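Local atomic coordinates of UPF0749 protein MT1873 (Mycobacterium tuberculosis, PDB entry 3GMG), a protein that is of unknown function but belongs to the DUF881 (UPF0749) family and is probably membrane-associated, this chain being its C-terminal part. Residues A[22-25]-A[26-30]; A[47-50]-A[51-55]. All coordinates share one frame; numbering follows the deposited sequence.

Interaction 1: A[22-25]-A[26-30]; sequences AALS and ILVGA
Ile26 N donates to Ala22 O at 2.8 Å, the first of three i to i+4 bonds that carry the helix down to its C-terminal end. The ethyl branch of Ile26 folds back along the same turn, and its CG1 rests 3.4 Å from Ala22 O; CG1 reaches there because chi1 of -69° sets it beside the backbone N. Leu27 N donates to Ala23 O, at 3.0 Å. Its isobutyl group brings CD2 only loosely, 4.5 Å, to CD1 of Leu24. From here the last turn of helix 20-27 closes in a Schellman motif. Val28 N makes the third helical bond, onto Leu24 O. The Val28 side chain straddles that carbonyl oxygen with both methyls, and CG1 also meets Leu24 CD1 at 4.1 Å, the two side chains meeting at a slant; across the dimer, Leu24 of the second subunit packs on Val28. Gly29 then turns to positive phi (78°), the reversal that defines the motif, and its N bonds back to Ile26 O. Ala30 N supplies the other capping bond, reaching Ser25 O at 2.8 Å and lying in the plane of that carbonyl. Ala30 CB packs 4.1 Å from Ser25 CB, while the buried hydroxyl of Ser25 turns back along the helix to hydrogen-bond Leu21 O.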
ATOM      1  N   ALA A  22       4.197  -7.700 -18.906  1.00 31.85           N
ATOM      2  CA  ALA A  22       5.369  -6.953 -18.459  1.00 31.11           C
ATOM      3  C   ALA A  22       4.972  -5.761 -17.586  1.00 30.36           C
ATOM      4  O   ALA A  22       5.569  -5.537 -16.531  1.00 29.80           O
ATOM      5  CB  ALA A  22       6.207  -6.490 -19.657  1.00 31.55           C
ATOM      6  N   ALA A  23       3.959  -5.006 -18.017  1.00 29.19           N
ATOM      7  CA  ALA A  23       3.499  -3.834 -17.268  1.00 28.36           C
ATOM      8  C   ALA A  23       3.030  -4.239 -15.873  1.00 27.40           C
ATOM      9  O   ALA A  23       3.452  -3.654 -14.876  1.00 26.34           O
ATOM     10  CB  ALA A  23       2.385  -3.118 -18.016  1.00 28.71           C
ATOM     11  N   LEU A  24       2.177  -5.258 -15.815  1.00 26.25           N
ATOM     12  CA  LEU A  24       1.686  -5.804 -14.544  1.00 25.39           C
ATOM     13  C   LEU A  24       2.845  -6.289 -13.684  1.00 24.05           C
ATOM     14  O   LEU A  24       2.892  -6.020 -12.480  1.00 22.75           O
ATOM     15  CB  LEU A  24       0.706  -6.959 -14.809  1.00 26.04           C
ATOM     16  CG  LEU A  24       0.020  -7.646 -13.625  1.00 26.55           C
ATOM     17  CD1 LEU A  24      -0.827  -6.677 -12.796  1.00 27.89           C
ATOM     18  CD2 LEU A  24      -0.843  -8.807 -14.136  1.00 27.70           C
ATOM     19  N   SER A  25       3.787  -6.992 -14.311  1.00 22.93           N
ATOM     20  CA  SER A  25       4.898  -7.586 -13.585  1.00 22.21           C
ATOM     21  C   SER A  25       5.799  -6.514 -12.996  1.00 21.03           C
ATOM     22  O   SER A  25       6.308  -6.666 -11.877  1.00 20.31           O
ATOM     23  CB  SER A  25       5.697  -8.526 -14.485  1.00 22.41           C
ATOM     24  OG  SER A  25       4.898  -9.642 -14.840  1.00 24.21           O
ATOM     25  N   ILE A  26       5.977  -5.412 -13.720  1.00 19.99           N
ATOM     26  CA  ILE A  26       6.743  -4.292 -13.166  1.00 19.97           C
ATOM     27  C   ILE A  26       5.990  -3.637 -12.016  1.00 19.58           C
ATOM     28  O   ILE A  26       6.571  -3.378 -10.956  1.00 18.57           O
ATOM     29  CB  ILE A  26       7.126  -3.250 -14.226  1.00 20.09           C
ATOM     30  CG1 ILE A  26       8.161  -3.833 -15.189  1.00 21.22           C
ATOM     31  CG2 ILE A  26       7.692  -1.982 -13.536  1.00 20.60           C
ATOM     32  CD1 ILE A  26       8.396  -2.950 -16.407  1.00 23.12           C
ATOM     33  N   LEU A  27       4.702  -3.366 -12.214  1.00 19.95           N
ATOM     34  CA  LEU A  27       3.865  -2.736 -11.178  1.00 20.41           C
ATOM     35  C   LEU A  27       3.952  -3.451  -9.829  1.00 20.43           C
ATOM     36  O   LEU A  27       4.105  -2.833  -8.782  1.00 20.97           O
ATOM     37  CB  LEU A  27       2.398  -2.716 -11.629  1.00 21.00           C
ATOM     38  CG  LEU A  27       1.356  -2.277 -10.598  1.00 22.55           C
ATOM     39  CD1 LEU A  27       1.511  -0.803 -10.316  1.00 23.80           C
ATOM     40  CD2 LEU A  27      -0.055  -2.623 -11.096  1.00 23.64           C
ATOM     41  N   VAL A  28       3.837  -4.770  -9.867  1.00 20.21           N
ATOM     42  CA  VAL A  28       3.744  -5.548  -8.646  1.00 20.56           C
ATOM     43  C   VAL A  28       5.111  -5.966  -8.115  1.00 20.46           C
ATOM     44  O   VAL A  28       5.202  -6.588  -7.051  1.00 22.22           O
ATOM     45  CB  VAL A  28       2.790  -6.746  -8.851  1.00 20.44           C
ATOM     46  CG1 VAL A  28       1.488  -6.262  -9.472  1.00 21.33           C
ATOM     47  CG2 VAL A  28       3.438  -7.830  -9.704  1.00 21.38           C
ATOM     48  N   GLY A  29       6.179  -5.583  -8.817  1.00 20.30           N
ATOM     49  CA  GLY A  29       7.537  -5.881  -8.383  1.00 20.47           C
ATOM     50  C   GLY A  29       7.961  -7.314  -8.655  1.00 20.20           C
ATOM     51  O   GLY A  29       8.884  -7.840  -8.016  1.00 20.25           O
ATOM     52  N   ALA A  30       7.314  -7.944  -9.636  1.00 20.14           N
ATOM     53  CA  ALA A  30       7.642  -9.325 -10.013  1.00 20.42           C
ATOM     54  C   ALA A  30       8.904  -9.444 -10.868  1.00 19.94           C
ATOM     55  O   ALA A  30       9.562 -10.495 -10.870  1.00 21.12           O
ATOM     56  CB  ALA A  30       6.464  -9.963 -10.750  1.00 20.30           C
TER

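Interaction 2: A[47-50]-A[51-55]; sequences PGVA and PEVMI
Ala50 sits at the N-cap position, immediately ahead of the helix, and meets its first turn through both its carbonyl and its methyl group. Ala50 O receives Val53 N at 3.0 Å in a weak, bent bond, with an N-H...O angle of 133°. The methyl side is tighter: Ala50 CB stands only 3.2 Å from CD of Pro51, closer than carbon atoms usually pack, because the proline ring places CD on the peptide nitrogen next to Ala50. From the helix, the carboxylate of Glu52 approaches the same methyl, bringing OE2 to 3.4 Å from Ala50 CB. A bend at chi2 (77°) curls the glutamate chain back toward the start of the helix instead of letting it extend.

Val53 is the other main partner, with its CB directed at the preceding loop. CG1 of Val49 comes up against Val53 CB at 3.7 Å and against Val53 CG1 at 3.8 Å, the two side chains crossing nearly at right angles. Chi1 of Val49, 171°, puts that methyl beside its carbonyl carbon, where the chain leads on into the helix. In the loop, the carboxylate of Asp44 accepts hydrogen bonds from Gly48 N and Val49 N, one on each oxygen, while Pro51 leans on Leu93 and Val86 of the neighbouring strands. The arrangement is that of a helix N-terminus with proline at the first position after the N-cap, where a missing N-H costs no helical hydrogen bond, joining strand 37-43 to helix 51-63.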
ATOM      1  N   PRO A  47      25.003   7.498  13.744  1.00 20.46           N
ATOM      2  CA  PRO A  47      23.882   7.654  12.811  1.00 20.18           C
ATOM      3  C   PRO A  47      22.684   8.292  13.497  1.00 20.29           C
ATOM      4  O   PRO A  47      22.491   8.132  14.712  1.00 20.45           O
ATOM      5  CB  PRO A  47      23.557   6.216  12.439  1.00 20.14           C
ATOM      6  CG  PRO A  47      23.888   5.452  13.702  1.00 21.44           C
ATOM      7  CD  PRO A  47      25.095   6.113  14.239  1.00 20.74           C
ATOM      8  N   GLY A  48      21.881   9.010  12.720  1.00 18.71           N
ATOM      9  CA  GLY A  48      20.662   9.612  13.230  1.00 18.80           C
ATOM     10  C   GLY A  48      19.413   9.475  12.382  1.00 19.20           C
ATOM     11  O   GLY A  48      18.375   9.974  12.781  1.00 19.34           O
ATOM     12  N   VAL A  49      19.482   8.780  11.239  1.00 18.31           N
ATOM     13  CA  VAL A  49      18.328   8.736  10.326  1.00 18.00           C
ATOM     14  C   VAL A  49      17.403   7.619  10.754  1.00 18.40           C
ATOM     15  O   VAL A  49      17.753   6.438  10.674  1.00 18.02           O
ATOM     16  CB  VAL A  49      18.754   8.591   8.839  1.00 17.46           C
ATOM     17  CG1 VAL A  49      17.530   8.322   7.929  1.00 18.84           C
ATOM     18  CG2 VAL A  49      19.508   9.821   8.378  1.00 17.12           C
ATOM     19  N   ALA A  50      16.213   8.005  11.208  1.00 18.20           N
ATOM     20  CA  ALA A  50      15.224   7.065  11.713  1.00 18.62           C
ATOM     21  C   ALA A  50      14.329   6.515  10.603  1.00 18.89           C
ATOM     22  O   ALA A  50      14.301   7.069   9.491  1.00 18.30           O
ATOM     23  CB  ALA A  50      14.357   7.740  12.787  1.00 19.10           C
ATOM     24  N   PRO A  51      13.577   5.443  10.894  1.00 19.66           N
ATOM     25  CA  PRO A  51      12.636   4.879   9.915  1.00 19.95           C
ATOM     26  C   PRO A  51      11.734   5.915   9.244  1.00 20.70           C
ATOM     27  O   PRO A  51      11.462   5.804   8.045  1.00 19.73           O
ATOM     28  CB  PRO A  51      11.810   3.893  10.741  1.00 21.02           C
ATOM     29  CG  PRO A  51      12.701   3.518  11.870  1.00 21.09           C
ATOM     30  CD  PRO A  51      13.600   4.658  12.147  1.00 19.63           C
ATOM     31  N   GLU A  52      11.293   6.908  10.007  1.00 20.81           N
ATOM     32  CA  GLU A  52      10.355   7.912   9.520  1.00 21.60           C
ATOM     33  C   GLU A  52      10.922   8.663   8.326  1.00 20.74           C
ATOM     34  O   GLU A  52      10.192   9.004   7.380  1.00 20.26           O
ATOM     35  CB  GLU A  52      10.022   8.903  10.654  1.00 22.28           C
ATOM     36  CG  GLU A  52       9.084   8.347  11.736  1.00 26.32           C
ATOM     37  CD  GLU A  52       9.733   7.392  12.747  1.00 30.26           C
ATOM     38  OE1 GLU A  52       8.959   6.730  13.476  1.00 35.76           O
ATOM     39  OE2 GLU A  52      10.982   7.291  12.834  1.00 29.27           O
ATOM     40  N   VAL A  53      12.216   8.943   8.374  1.00 19.05           N
ATOM     41  CA  VAL A  53      12.883   9.666   7.301  1.00 18.99           C
ATOM     42  C   VAL A  53      12.913   8.810   6.032  1.00 17.50           C
ATOM     43  O   VAL A  53      12.668   9.315   4.939  1.00 17.25           O
ATOM     44  CB  VAL A  53      14.311  10.082   7.678  1.00 19.36           C
ATOM     45  CG1 VAL A  53      15.003  10.769   6.520  1.00 21.39           C
ATOM     46  CG2 VAL A  53      14.288  10.996   8.907  1.00 21.11           C
ATOM     47  N   MET A  54      13.191   7.517   6.173  1.00 16.03           N
ATOM     48  CA  MET A  54      13.216   6.648   5.000  1.00 15.67           C
ATOM     49  C   MET A  54      11.813   6.473   4.409  1.00 15.39           C
ATOM     50  O   MET A  54      11.627   6.433   3.181  1.00 14.37           O
ATOM     51  CB  MET A  54      13.878   5.301   5.310  1.00 15.63           C
ATOM     52  CG  MET A  54      14.033   4.398   4.092  1.00 16.73           C
ATOM     53  SD  MET A  54      15.204   4.974   2.812  1.00 10.67           S
ATOM     54  CE  MET A  54      16.777   4.559   3.614  1.00 19.43           C
ATOM     55  N   ILE A  55      10.800   6.404   5.266  1.00 15.75           N
ATOM     56  CA  ILE A  55       9.420   6.362   4.791  1.00 16.53           C
ATOM     57  C   ILE A  55       9.087   7.653   4.014  1.00 16.09           C
ATOM     58  O   ILE A  55       8.457   7.604   2.950  1.00 15.35           O
ATOM     59  CB  ILE A  55       8.424   6.173   5.960  1.00 16.93           C
ATOM     60  CG1 ILE A  55       8.571   4.777   6.560  1.00 18.09           C
ATOM     61  CG2 ILE A  55       6.996   6.414   5.482  1.00 18.93           C
ATOM     62  CD1 ILE A  55       8.081   4.681   7.995  1.00 19.86           C
TER

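Interaction 1 precedes interaction 2 along the chain, and the two lie on opposite sides of its centre, 28 Å apart between centres and about 16 Å at their nearest atoms, without touching. Between them run strands 33-35 and 37-43, the latter a member of the five-stranded antiparallel sheet. Interaction 1 ends helix 20-27, whose residues pack against the second subunit; interaction 2 begins helix 51-63 and touches no other chain of the assembly. One contact therefore belongs to the dimer interface, while the other is partly buried and made within a single subunit, although all four segments belong to the same DUF881 region.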